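Local coordinates for protein putative leucoanthocyanidin reductase 1 (Vitis vinifera, PDB 3I6I) that catalyses the NADPH-dependent reduction of leucoanthocyanidins in flavonoid metabolism, as a Rossmann-fold member of the short-chain dehydrogenase/reductase family, at residues 86-91 and 118-123; 153-158 and 217-222; 14-19 and 38-43; 206-211 and 297-302. All coordinates share one frame; numbering follows the deposited sequence. Where two conformers were deposited one is given.

Contact 1 of 4, residues 86-91 and 118-123; sequences IVVSTV and SEFGHD. With NDP (NADPH dihydro-nicotinamide-adenine-dinucleotide phosphate), chain B; ACY (acetic acid), chain C.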
# COMPACT_ATOMS: atom_id res chain seq x y z
N ILE A 86 11.61 13.14 6.66
CA ILE A 86 11.04 11.87 6.26
C ILE A 86 10.00 12.13 5.16
O ILE A 86 9.09 12.93 5.37
CB ILE A 86 10.35 11.20 7.46
CG1 ILE A 86 11.39 10.80 8.53
CG2 ILE A 86 9.53 9.96 7.02
CD1 ILE A 86 10.82 10.50 9.88
N VAL A 87 10.14 11.49 4.01
CA VAL A 87 9.16 11.70 2.91
C VAL A 87 8.45 10.38 2.67
O VAL A 87 9.10 9.35 2.49
CB VAL A 87 9.81 12.18 1.63
CG1 VAL A 87 8.73 12.32 0.47
CG2 VAL A 87 10.57 13.53 1.85
N VAL A 88 7.14 10.40 2.69
CA VAL A 88 6.32 9.22 2.39
C VAL A 88 5.43 9.52 1.18
O VAL A 88 4.63 10.45 1.24
CB VAL A 88 5.44 8.78 3.58
CG1 VAL A 88 4.62 7.56 3.21
CG2 VAL A 88 6.28 8.48 4.86
N SER A 89 5.57 8.75 0.10
CA SER A 89 4.75 8.89 -1.08
C SER A 89 3.74 7.76 -1.15
O SER A 89 4.11 6.58 -1.13
CB SER A 89 5.60 8.87 -2.33
OG SER A 89 4.81 8.84 -3.49
N THR A 90 2.47 8.14 -1.24
CA THR A 90 1.35 7.17 -1.40
C THR A 90 0.56 7.51 -2.67
O THR A 90 -0.66 7.29 -2.76
CB THR A 90 0.42 7.18 -0.15
OG1 THR A 90 -0.16 8.48 0.03
CG2 THR A 90 1.19 6.78 1.17
N VAL A 91 1.25 8.00 -3.68
CA VAL A 91 0.57 8.36 -4.93
C VAL A 91 0.05 7.14 -5.67
O VAL A 91 0.57 6.01 -5.51
CB VAL A 91 1.48 9.25 -5.90
CG1 VAL A 91 1.98 10.49 -5.17
CG2 VAL A 91 2.65 8.46 -6.51
N SER A 118 6.05 4.97 -3.22
CA SER A 118 4.70 4.45 -3.31
C SER A 118 4.73 3.00 -3.70
O SER A 118 4.66 2.64 -4.88
CB SER A 118 3.83 5.26 -4.26
OG SER A 118 2.49 4.85 -4.11
N GLU A 119 4.90 2.19 -2.67
CA GLU A 119 5.00 0.73 -2.77
C GLU A 119 3.64 0.16 -2.30
O GLU A 119 2.66 0.18 -3.05
CB GLU A 119 6.21 0.24 -1.94
CG GLU A 119 7.59 0.64 -2.54
CD GLU A 119 8.08 -0.33 -3.58
OE1 GLU A 119 7.62 -1.51 -3.58
OE2 GLU A 119 8.91 0.07 -4.44
N PHE A 120 3.55 -0.25 -1.03
CA PHE A 120 2.29 -0.60 -0.38
C PHE A 120 1.57 -1.76 -1.01
O PHE A 120 0.35 -1.79 -1.01
CB PHE A 120 1.37 0.64 -0.17
CG PHE A 120 2.04 1.71 0.65
CD1 PHE A 120 2.66 2.77 0.04
CD2 PHE A 120 2.15 1.59 2.05
CE1 PHE A 120 3.35 3.72 0.78
CE2 PHE A 120 2.86 2.53 2.80
CZ PHE A 120 3.47 3.60 2.17
N GLY A 121 2.33 -2.72 -1.54
CA GLY A 121 1.73 -3.98 -1.99
C GLY A 121 2.75 -5.10 -1.97
O GLY A 121 3.24 -5.49 -0.90
N HIS A 122 3.11 -5.62 -3.15
CA HIS A 122 4.01 -6.78 -3.24
C HIS A 122 5.46 -6.39 -3.34
O HIS A 122 5.82 -5.18 -3.43
CB HIS A 122 3.61 -7.67 -4.43
CG HIS A 122 2.17 -8.05 -4.42
ND1 HIS A 122 1.46 -8.32 -5.57
CD2 HIS A 122 1.30 -8.19 -3.38
CE1 HIS A 122 0.21 -8.63 -5.24
NE2 HIS A 122 0.09 -8.55 -3.92
N ASP A 123 6.34 -7.39 -3.34
CA ASP A 123 7.77 -7.05 -3.53
C ASP A 123 8.00 -6.99 -5.03
O ASP A 123 8.03 -8.03 -5.70
CB ASP A 123 8.66 -8.12 -2.89
CG ASP A 123 10.15 -7.82 -3.09
OD1 ASP A 123 10.52 -7.13 -4.06
OD2 ASP A 123 10.96 -8.26 -2.25
PA NDP B . -5.03 7.06 -4.72
O1A NDP B . -5.35 7.30 -6.17
O2A NDP B . -6.27 6.63 -3.72
O5B NDP B . -4.32 8.29 -3.97
C5B NDP B . -3.25 8.95 -4.58
C4B NDP B . -2.89 10.18 -3.84
O4B NDP B . -1.73 10.68 -4.62
C3B NDP B . -3.98 11.28 -3.94
O3B NDP B . -4.02 12.09 -2.73
C2B NDP B . -3.52 12.12 -5.12
O2B NDP B . -4.00 13.46 -4.98
C1B NDP B . -2.01 12.10 -4.89
N9A NDP B . -1.18 12.49 -6.03
C8A NDP B . -1.15 11.87 -7.21
N7A NDP B . -0.25 12.47 -7.99
C5A NDP B . 0.31 13.47 -7.29
C6A NDP B . 1.29 14.42 -7.58
N6A NDP B . 1.89 14.44 -8.78
N1A NDP B . 1.63 15.32 -6.63
C2A NDP B . 1.05 15.28 -5.43
N3A NDP B . 0.12 14.38 -5.11
C4A NDP B . -0.27 13.47 -6.03
O3 NDP B . -3.96 5.88 -4.65
PN NDP B . -3.98 4.48 -3.81
O1N NDP B . -4.15 4.54 -2.34
O2N NDP B . -4.97 3.57 -4.64
O5D NDP B . -2.49 3.93 -4.26
C5D NDP B . -1.33 4.30 -3.50
C4D NDP B . -0.30 3.21 -3.62
O4D NDP B . -0.88 2.10 -2.88
C3D NDP B . -0.04 2.72 -5.02
O3D NDP B . 1.33 2.34 -5.12
C2D NDP B . -0.90 1.47 -5.09
O2D NDP B . -0.25 0.55 -5.95
C1D NDP B . -0.83 0.92 -3.67
N1N NDP B . -2.07 0.21 -3.18
C2N NDP B . -1.99 -0.99 -2.45
C3N NDP B . -3.06 -1.79 -2.34
C7N NDP B . -2.97 -3.08 -1.51
O7N NDP B . -1.93 -3.37 -0.90
N7N NDP B . -4.07 -3.80 -1.42
C4N NDP B . -4.37 -1.39 -3.04
C5N NDP B . -4.44 0.11 -3.27
C6N NDP B . -3.34 0.85 -3.26
P2B NDP B . -5.14 14.02 -6.07
O1X NDP B . -6.42 13.31 -5.86
O2X NDP B . -5.14 15.59 -5.82
O3X NDP B . -4.53 13.76 -7.51
C ACY C . 0.43 -4.20 -5.59
O ACY C . -0.01 -3.05 -5.37
OXT ACY C . 1.66 -4.50 -5.58
CH3 ACY C . -0.60 -5.27 -5.83
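The hydroxyl of Ser-118 donates a short hydrogen bond to the backbone carbonyl of Val-91, with OG 2.6 Å from O. It lies in the carbonyl plane and uses a lone pair of the oxygen. OG is anti to the backbone N of Ser-118 (chi1 -170°), which turns the hydroxyl toward the loop that follows strand 86-89. The same OG receives a hydrogen bond from the ribose hydroxyl O3D of NADPH at 2.9 Å. It therefore links protein backbone and cofactor.

Behind it, Ser-118 CA makes a CA-H...O contact with Ser-89 O at 3.1 Å. That carbonyl oxygen also lies at the edge of the Phe-120 ring, 3.5 Å from CE1. Val-88 CG1 approaches the same ring near its plane, 4.3 Å from Phe-120 CZ. Thr-90 CG2 comes to Phe-120 CE1 obliquely, at 3.8 Å. Thr-90 OG1 has its main partner outside, the carbonyl of Ala-16. Helix 198-208 adds Ile-201 and Thr-205 against Phe-120. On the cofactor side, Phe-120 CB is 3.8 Å from NADPH O4D, and Val-91 CG1 packs on the adenosine half.

Both segments line the NADPH pocket of the Rossmann fold. With its proton given to Val-91 O, Ser-118 OG meets the sugar hydroxyl O3D as an acceptor, so both directions are set. A hydroxyl held in this way by the carbonyl of Val-91 probably helps to position the nicotinamide ribose.

Contact 2 of 4, residues 153-158 and 217-222; sequences PFTYIC and KSVHFR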
# COMPACT_ATOMS: atom_id res chain seq x y z
N PRO A 153 18.34 7.34 1.65
CA PRO A 153 18.02 6.19 2.50
C PRO A 153 16.54 5.84 2.31
O PRO A 153 15.71 6.75 2.26
CB PRO A 153 18.20 6.70 3.90
CG PRO A 153 18.93 7.97 3.79
CD PRO A 153 18.73 8.53 2.46
N PHE A 154 16.22 4.57 2.24
CA PHE A 154 14.88 4.17 1.87
C PHE A 154 14.30 3.05 2.72
O PHE A 154 15.02 2.30 3.44
CB PHE A 154 14.91 3.73 0.40
CG PHE A 154 15.73 2.50 0.16
CD1 PHE A 154 17.10 2.59 -0.19
CD2 PHE A 154 15.19 1.24 0.33
CE1 PHE A 154 17.83 1.43 -0.40
CE2 PHE A 154 15.95 0.10 0.11
CZ PHE A 154 17.25 0.19 -0.24
N THR A 155 12.99 2.93 2.63
CA THR A 155 12.29 1.77 3.18
C THR A 155 11.15 1.44 2.19
O THR A 155 10.40 2.32 1.82
CB THR A 155 11.74 2.03 4.61
OG1 THR A 155 12.81 2.26 5.54
CG2 THR A 155 10.92 0.85 5.12
N TYR A 156 11.07 0.18 1.78
CA TYR A 156 10.04 -0.30 0.84
C TYR A 156 8.99 -1.08 1.60
O TYR A 156 9.31 -2.15 2.17
CB TYR A 156 10.68 -1.19 -0.23
CG TYR A 156 11.79 -0.55 -1.04
CD1 TYR A 156 11.74 0.80 -1.42
CD2 TYR A 156 12.86 -1.33 -1.51
CE1 TYR A 156 12.74 1.36 -2.18
CE2 TYR A 156 13.87 -0.77 -2.31
CZ TYR A 156 13.80 0.57 -2.65
OH TYR A 156 14.79 1.21 -3.40
N ILE A 157 7.77 -0.54 1.67
CA ILE A 157 6.66 -1.14 2.41
C ILE A 157 5.94 -2.16 1.54
O ILE A 157 5.19 -1.80 0.60
CB ILE A 157 5.64 -0.07 2.94
CG1 ILE A 157 6.25 0.93 3.91
CG2 ILE A 157 4.39 -0.79 3.62
CD1 ILE A 157 6.84 0.31 5.25
N CYS A 158 6.15 -3.43 1.82
CA CYS A 158 5.54 -4.53 1.02
C CYS A 158 4.46 -5.16 1.90
O CYS A 158 4.62 -6.26 2.46
CB CYS A 158 6.59 -5.55 0.54
SG CYS A 158 7.98 -4.78 -0.40
N LYS A 217 15.88 -1.27 3.66
CA LYS A 217 15.24 -2.59 3.69
C LYS A 217 13.89 -2.62 3.05
O LYS A 217 13.18 -1.62 3.01
CB LYS A 217 15.00 -3.12 5.10
CG LYS A 217 16.17 -3.14 6.01
CD LYS A 217 17.21 -4.09 5.56
CE LYS A 217 18.29 -4.29 6.66
NZ LYS A 217 19.48 -3.48 6.34
N SER A 218 13.52 -3.82 2.63
CA SER A 218 12.12 -4.15 2.29
C SER A 218 11.43 -4.67 3.55
O SER A 218 11.96 -5.62 4.19
CB SER A 218 12.07 -5.18 1.18
OG SER A 218 12.59 -4.65 -0.03
N VAL A 219 10.29 -4.06 3.90
CA VAL A 219 9.51 -4.45 5.07
C VAL A 219 8.27 -5.23 4.62
O VAL A 219 7.35 -4.67 3.94
CB VAL A 219 9.09 -3.25 5.91
CG1 VAL A 219 8.31 -3.73 7.11
CG2 VAL A 219 10.33 -2.43 6.33
N HIS A 220 8.21 -6.49 5.00
CA HIS A 220 7.15 -7.41 4.55
C HIS A 220 6.13 -7.57 5.66
O HIS A 220 6.49 -7.75 6.82
CB HIS A 220 7.74 -8.75 4.13
CG HIS A 220 8.81 -8.63 3.08
ND1 HIS A 220 8.52 -8.52 1.74
CD2 HIS A 220 10.16 -8.51 3.19
CE1 HIS A 220 9.65 -8.38 1.06
NE2 HIS A 220 10.66 -8.40 1.91
N PHE A 221 4.83 -7.50 5.31
CA PHE A 221 3.80 -7.68 6.31
C PHE A 221 3.27 -9.11 6.23
O PHE A 221 2.46 -9.42 5.35
CB PHE A 221 2.64 -6.70 6.15
CG PHE A 221 2.93 -5.26 6.54
CD1 PHE A 221 4.06 -4.59 6.08
CD2 PHE A 221 1.99 -4.54 7.29
CE1 PHE A 221 4.30 -3.27 6.45
CE2 PHE A 221 2.20 -3.17 7.62
CZ PHE A 221 3.38 -2.56 7.19
N ARG A 222 3.66 -9.96 7.17
CA ARG A 222 3.21 -11.34 7.18
C ARG A 222 2.58 -11.76 8.49
O ARG A 222 3.07 -12.71 9.16
CB ARG A 222 4.35 -12.27 6.84
CG ARG A 222 4.98 -12.04 5.50
CD ARG A 222 5.86 -13.19 5.11
NE ARG A 222 6.20 -13.17 3.69
CZ ARG A 222 6.99 -14.07 3.09
NH1 ARG A 222 7.61 -15.01 3.79
NH2 ARG A 222 7.20 -14.02 1.78
O HOH W 1 5.85 -8.81 1.10
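Tyr-156 and Cys-158 pair with Lys-217, Val-219 and Phe-221 through four backbone hydrogen bonds of a parallel sheet. Tyr-156 N gives to Lys-217 O at 3.0 Å, and Val-219 N returns to Tyr-156 O at 2.8 Å. Cys-158 N then gives to Val-219 O at 2.7 Å. The last bond, Phe-221 N to Cys-158 O, has its donor tilted 35° from the carbonyl plane.

Side chains pack on both faces. On one, the methyl groups Thr-155 CG2 and Val-219 CG2 meet at 3.5 Å. Ile-157 CG2, anti to the backbone N, reaches Phe-221 CE1 at 3.8 Å. On the other, Ser-218 OG lies at the edge of the Tyr-156 ring, in its plane and 3.6 Å from CD2. Cys-158 CB touches His-220 ND1 at 3.7 Å, while its SG sits obliquely to the imidazole. A water joins Cys-158 O to His-220 ND1, from the ring edge.

Further out, Asp-292 holds His-220 NE2 and Glu-148 holds Tyr-156 OH. Helix 198-208 covers the Thr-155 and Ile-157 face with Thr-208. Helix 133-149 brings Arg-144 against Cys-158 on the other side.

Strands 155-158 and 217-220 run at 22° to each other. Thr-155 also bonds to the backbone of Phe-115. The pair thus extends the parallel sheet of the Rossmann fold beyond strand 114-116, as in short-chain dehydrogenases/reductases, with strand 292-294 on the far side.

Contact 3 of 4, residues 14-19 and 38-43; sequences LIAGAT and YILARP. With NDP (NADPH dihydro-nicotinamide-adenine-dinucleotide phosphate), chain B.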
# COMPACT_ATOMS: atom_id res chain seq x y z
N LEU A 14 6.77 14.53 5.60
CA LEU A 14 5.97 15.01 4.46
C LEU A 14 5.33 13.81 3.78
O LEU A 14 6.04 12.87 3.34
CB LEU A 14 6.85 15.74 3.43
CG LEU A 14 6.15 16.26 2.18
CD1 LEU A 14 5.08 17.38 2.47
CD2 LEU A 14 7.15 16.74 1.13
N ILE A 15 4.02 13.84 3.67
CA ILE A 15 3.26 12.79 2.97
C ILE A 15 2.64 13.37 1.70
O ILE A 15 1.92 14.37 1.75
CB ILE A 15 2.15 12.23 3.89
CG1 ILE A 15 2.79 11.74 5.20
CG2 ILE A 15 1.33 11.13 3.17
CD1 ILE A 15 1.89 11.04 6.10
N ALA A 16 2.93 12.73 0.58
CA ALA A 16 2.30 13.03 -0.68
C ALA A 16 1.28 11.95 -0.96
O ALA A 16 1.59 10.77 -0.85
CB ALA A 16 3.33 13.08 -1.81
N GLY A 17 0.07 12.36 -1.32
CA GLY A 17 -1.01 11.39 -1.56
C GLY A 17 -1.85 11.07 -0.34
O GLY A 17 -2.52 10.02 -0.28
N ALA A 18 -1.85 11.97 0.63
CA ALA A 18 -2.63 11.77 1.86
C ALA A 18 -4.17 11.68 1.69
O ALA A 18 -4.85 11.18 2.59
CB ALA A 18 -2.27 12.83 2.88
N THR A 19 -4.72 12.14 0.56
CA THR A 19 -6.17 12.04 0.31
C THR A 19 -6.56 10.75 -0.40
O THR A 19 -7.76 10.49 -0.62
CB THR A 19 -6.73 13.23 -0.50
OG1 THR A 19 -6.23 13.19 -1.84
CG2 THR A 19 -6.37 14.53 0.14
N TYR A 38 3.28 17.00 7.67
CA TYR A 38 2.98 17.99 6.64
C TYR A 38 2.35 17.23 5.48
O TYR A 38 2.82 16.16 5.12
CB TYR A 38 4.26 18.68 6.13
CG TYR A 38 4.94 19.57 7.14
CD1 TYR A 38 4.89 20.96 7.03
CD2 TYR A 38 5.60 19.02 8.23
CE1 TYR A 38 5.51 21.77 7.96
CE2 TYR A 38 6.19 19.80 9.17
CZ TYR A 38 6.15 21.17 9.04
OH TYR A 38 6.78 21.92 10.00
N ILE A 39 1.28 17.78 4.92
CA ILE A 39 0.49 17.09 3.92
C ILE A 39 0.52 17.90 2.64
O ILE A 39 0.11 19.08 2.64
CB ILE A 39 -0.98 16.97 4.41
CG1 ILE A 39 -1.04 16.08 5.68
CG2 ILE A 39 -1.92 16.50 3.31
CD1 ILE A 39 -0.47 14.72 5.51
N LEU A 40 0.99 17.29 1.55
CA LEU A 40 1.06 17.96 0.27
C LEU A 40 -0.31 17.99 -0.38
O LEU A 40 -0.96 16.97 -0.45
CB LEU A 40 2.07 17.25 -0.65
CG LEU A 40 2.56 17.94 -1.94
CD1 LEU A 40 3.21 19.31 -1.61
CD2 LEU A 40 3.57 17.01 -2.61
N ALA A 41 -0.75 19.18 -0.81
CA ALA A 41 -2.06 19.37 -1.43
C ALA A 41 -1.91 19.98 -2.82
O ALA A 41 -1.12 20.92 -3.01
CB ALA A 41 -2.93 20.32 -0.56
N ARG A 42 -2.65 19.45 -3.79
CA ARG A 42 -2.80 20.04 -5.11
C ARG A 42 -3.53 21.36 -4.95
O ARG A 42 -4.57 21.41 -4.30
CB ARG A 42 -3.64 19.11 -5.99
CG ARG A 42 -3.83 19.53 -7.45
CD ARG A 42 -4.63 18.46 -8.23
NE ARG A 42 -4.05 17.12 -8.11
CZ ARG A 42 -3.07 16.61 -8.88
NH1 ARG A 42 -2.52 17.32 -9.87
NH2 ARG A 42 -2.63 15.38 -8.65
N PRO A 43 -2.98 22.45 -5.52
CA PRO A 43 -3.70 23.72 -5.49
C PRO A 43 -5.06 23.65 -6.18
O PRO A 43 -5.21 22.94 -7.17
CB PRO A 43 -2.79 24.65 -6.30
CG PRO A 43 -1.43 24.08 -6.16
CD PRO A 43 -1.63 22.58 -6.08
PA NDP B . -5.03 7.06 -4.72
O1A NDP B . -5.35 7.30 -6.17
O2A NDP B . -6.27 6.63 -3.72
O5B NDP B . -4.32 8.29 -3.97
C5B NDP B . -3.25 8.95 -4.58
C4B NDP B . -2.89 10.18 -3.84
O4B NDP B . -1.73 10.68 -4.62
C3B NDP B . -3.98 11.28 -3.94
O3B NDP B . -4.02 12.09 -2.73
C2B NDP B . -3.52 12.12 -5.12
O2B NDP B . -4.00 13.46 -4.98
C1B NDP B . -2.01 12.10 -4.89
N9A NDP B . -1.18 12.49 -6.03
C8A NDP B . -1.15 11.87 -7.21
N7A NDP B . -0.25 12.47 -7.99
C5A NDP B . 0.31 13.47 -7.29
C6A NDP B . 1.29 14.42 -7.58
N6A NDP B . 1.89 14.44 -8.78
N1A NDP B . 1.63 15.32 -6.63
C2A NDP B . 1.05 15.28 -5.43
N3A NDP B . 0.12 14.38 -5.11
C4A NDP B . -0.27 13.47 -6.03
O3 NDP B . -3.96 5.88 -4.65
PN NDP B . -3.98 4.48 -3.81
O1N NDP B . -4.15 4.54 -2.34
O2N NDP B . -4.97 3.57 -4.64
O5D NDP B . -2.49 3.93 -4.26
C5D NDP B . -1.33 4.30 -3.50
C4D NDP B . -0.30 3.21 -3.62
O4D NDP B . -0.88 2.10 -2.88
C3D NDP B . -0.04 2.72 -5.02
O3D NDP B . 1.33 2.34 -5.12
C2D NDP B . -0.90 1.47 -5.09
O2D NDP B . -0.25 0.55 -5.95
C1D NDP B . -0.83 0.92 -3.67
N1N NDP B . -2.07 0.21 -3.18
C2N NDP B . -1.99 -0.99 -2.45
C3N NDP B . -3.06 -1.79 -2.34
C7N NDP B . -2.97 -3.08 -1.51
O7N NDP B . -1.93 -3.37 -0.90
N7N NDP B . -4.07 -3.80 -1.42
C4N NDP B . -4.37 -1.39 -3.04
C5N NDP B . -4.44 0.11 -3.27
C6N NDP B . -3.34 0.85 -3.26
P2B NDP B . -5.14 14.02 -6.07
O1X NDP B . -6.42 13.31 -5.86
O2X NDP B . -5.14 15.59 -5.82
O3X NDP B . -4.53 13.76 -7.51
O HOH W 2 -0.69 14.54 0.53
O HOH W 3 -0.24 14.93 -2.52
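Strands 14-16 and 38-41 run parallel at 31° to each other, with Ile-15 N bonded to Tyr-38 O at 3.0 Å and Leu-40 N to Ile-15 O at 3.1 Å. Both bonds are nearly straight. Ile-15 thus uses its N-H and its C=O toward the same neighbouring strand.

Leu-14 CD1 lies against Tyr-38, 4.0 Å from its CB. The two side chains meet at about a right angle. Ala-16 CB touches the CD2 branch of Leu-40. On the other face, Ile-39 CD1 fills the angle between Ile-15 CB and Ala-18 CB, 3.7 Å from the latter. Its CG1 stands anti to the carbonyl carbon, and this torsion and the bend at chi2 (-56°) together bring CD1 toward strand 13-16. Helices 72-81 and 48-59 cover the two faces, with Ile-78 on Leu-14 and Phe-54 on Ile-39.

The strands belong to the first beta-alpha-beta unit of the Rossmann fold, joined by helix 21-32. The glycine-containing turn after strand 13-16 meets NADPH. Gly-17 has a positive phi of 91°. Its CA comes to 3.2 Å from NADPH C4B, so the turn lies directly against the adenosine ribose.

Two waters bridge the turn and strand 37-41. One accepts from Ala-18 N, the other from Gly-17 N, and both lie near Leu-40 O. Thr-19 OG1 shares a 2.6 Å hydrogen bond with ribose hydroxyl O3B. Arg-42 grips the 2'-phosphate of NADPH with two donors, NE to O2X at 3.0 Å and NH2 to O3X at 2.7 Å. The phosphate lies at the edge of the guanidinium group, in its plane.

Contact 4 of 4, residues 206-211 and 297-302; sequences MKTVDD and TLYPED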
# COMPACT_ATOMS: atom_id res chain seq x y z
N MET A 206 4.24 3.80 9.80
CA MET A 206 4.81 4.96 10.44
C MET A 206 5.87 4.54 11.46
O MET A 206 6.79 5.31 11.70
CB MET A 206 3.73 5.90 10.99
CG MET A 206 2.97 6.62 9.84
SD MET A 206 4.06 7.33 8.52
CE MET A 206 5.07 8.39 9.50
N LYS A 207 5.78 3.35 12.06
CA LYS A 207 6.82 2.88 13.00
C LYS A 207 8.15 2.68 12.31
O LYS A 207 9.22 2.85 12.91
CB LYS A 207 6.44 1.52 13.64
CG LYS A 207 5.15 1.50 14.42
CD LYS A 207 4.99 0.18 15.19
CE LYS A 207 3.75 0.18 16.07
NZ LYS A 207 3.85 1.03 17.30
N THR A 208 8.09 2.30 11.03
CA THR A 208 9.30 1.96 10.27
C THR A 208 10.18 3.15 9.91
O THR A 208 11.38 2.95 9.63
CB THR A 208 8.99 1.19 8.95
OG1 THR A 208 8.48 2.09 7.93
CG2 THR A 208 8.08 -0.05 9.20
N VAL A 209 9.64 4.38 9.93
CA VAL A 209 10.29 5.49 9.19
C VAL A 209 11.62 5.90 9.80
O VAL A 209 12.49 6.48 9.11
CB VAL A 209 9.39 6.74 8.99
CG1 VAL A 209 8.14 6.37 8.09
CG2 VAL A 209 8.95 7.36 10.36
N ASP A 210 11.77 5.62 11.08
CA ASP A 210 13.01 5.95 11.82
C ASP A 210 13.60 4.81 12.65
O ASP A 210 14.43 5.03 13.53
CB ASP A 210 12.81 7.25 12.64
CG ASP A 210 11.64 7.18 13.63
OD1 ASP A 210 10.99 6.11 13.80
OD2 ASP A 210 11.35 8.27 14.21
N ASP A 211 13.20 3.59 12.30
CA ASP A 211 13.70 2.36 12.92
C ASP A 211 15.04 2.05 12.28
O ASP A 211 15.15 2.00 11.07
CB ASP A 211 12.68 1.24 12.69
CG ASP A 211 12.87 0.04 13.55
OD1 ASP A 211 14.03 -0.38 13.83
OD2 ASP A 211 11.82 -0.52 13.99
N THR A 297 7.86 -9.57 13.48
CA THR A 297 9.08 -9.83 14.27
C THR A 297 9.80 -8.53 14.65
O THR A 297 10.47 -8.48 15.69
CB THR A 297 9.99 -10.85 13.55
OG1 THR A 297 10.48 -10.32 12.34
CG2 THR A 297 9.21 -12.12 13.23
N LEU A 298 9.62 -7.46 13.87
CA LEU A 298 10.09 -6.13 14.26
C LEU A 298 9.38 -5.63 15.51
O LEU A 298 10.01 -4.97 16.33
CB LEU A 298 9.85 -5.10 13.15
CG LEU A 298 10.74 -5.24 11.91
CD1 LEU A 298 10.20 -4.34 10.76
CD2 LEU A 298 12.24 -4.89 12.25
N TYR A 299 8.07 -5.88 15.60
CA TYR A 299 7.23 -5.23 16.61
C TYR A 299 6.46 -6.32 17.36
O TYR A 299 5.27 -6.52 17.16
CB TYR A 299 6.31 -4.21 15.94
CG TYR A 299 7.11 -3.21 15.13
CD1 TYR A 299 8.05 -2.37 15.76
CD2 TYR A 299 6.95 -3.10 13.77
CE1 TYR A 299 8.80 -1.48 15.04
CE2 TYR A 299 7.70 -2.22 13.04
CZ TYR A 299 8.63 -1.41 13.67
OH TYR A 299 9.36 -0.57 12.90
N PRO A 300 7.18 -7.10 18.16
CA PRO A 300 6.53 -8.23 18.84
C PRO A 300 5.51 -7.79 19.88
O PRO A 300 5.60 -6.69 20.45
CB PRO A 300 7.70 -8.95 19.55
CG PRO A 300 8.82 -7.88 19.63
CD PRO A 300 8.63 -7.06 18.39
N GLU A 301 4.54 -8.66 20.13
CA GLU A 301 3.49 -8.40 21.14
C GLU A 301 2.68 -7.12 20.82
O GLU A 301 2.32 -6.31 21.72
CB GLU A 301 4.07 -8.37 22.54
CG GLU A 301 4.45 -9.76 23.03
CD GLU A 301 5.06 -9.75 24.41
OE1 GLU A 301 4.91 -8.74 25.13
OE2 GLU A 301 5.71 -10.75 24.77
N ASP A 302 2.43 -6.94 19.53
CA ASP A 302 1.68 -5.79 19.02
C ASP A 302 0.77 -6.33 17.91
O ASP A 302 1.08 -6.27 16.71
CB ASP A 302 2.65 -4.73 18.52
CG ASP A 302 2.01 -3.35 18.42
OD1 ASP A 302 0.76 -3.30 18.44
OD2 ASP A 302 2.74 -2.34 18.29
O HOH W 4 1.75 0.10 19.22
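Asp-211 OD2 is gripped by two groups. Tyr-299 OH donates to it at 2.7 Å, and Arg-213 forms a salt bridge to the same oxygen. The hydroxyl comes to the anti side of OD2, 21° out of the carboxylate plane. Carboxylate and ring planes stand 60° apart. Asp-211 CG is anti to its backbone nitrogen (chi1 -164°), which directs the acid toward the tyrosine. The salt bridge from Arg-213 probably favours the charged form of Asp-211.

The Tyr-299 ring is held from both faces. Lys-207 CD stands over the centre of one face in a CH-pi contact, 3.9 Å from the centroid. Leu-298 CB covers the opposite face, toward the rim. The lysine chain runs antiparallel to the tyrosine side chain, across its ring, and Lys-207 CB lies 3.7 Å from Tyr-299 CZ. Thr-208 CG2 comes to the ring edge, 3.9 Å from the hydroxyl oxygen.

Beyond the ring, Lys-207 bends at its last torsion and approaches Asp-302. The direct salt bridge from NZ to OD2 is long, at 3.7 Å. A water bridges the two groups. It accepts from Lys-207 NZ at 3.0 Å and donates to Asp-302 OD2 at 2.8 Å. Lys-207 was modelled in two conformers, so its outer contacts hold for one of them and are tentative. Lys-203, a turn earlier in the same helix, pairs with Asp-302 OD1.

This surface contact joins the C-terminal end of helix 198-208, with the type I turn Thr-208 to Asp-211, to the loop after helix 295-298. Thr-208 also packs inward on strand 155-158, and Met-206 packs on helix 21-32.

How the contacts relate
Contacts 1, 2 and 3 are buried, whereas contact 4 lies at the surface. Contacts 1 and 3 share the parallel sheet, where strands 86-89 and 13-16 are neighbours, and both touch NADPH: contact 3 at its adenosine end, contact 1 chiefly at the nicotinamide ribose, with Val-91 against the adenosine. Contact 2 lies farther along that sheet, beyond strand 114-116, and meets contact 1 through a probable hydrogen bond, Phe-120 N to Ile-157 O. Contact 4 packs Thr-208 on the Thr-155 and Ile-157 face of contact 2, and Val-209 on contact 1. Backbone pairing dominates contacts 2 and 3. Contact 1 relies on one hydroxyl and a ring, and contact 4 on charged groups, a ring and water.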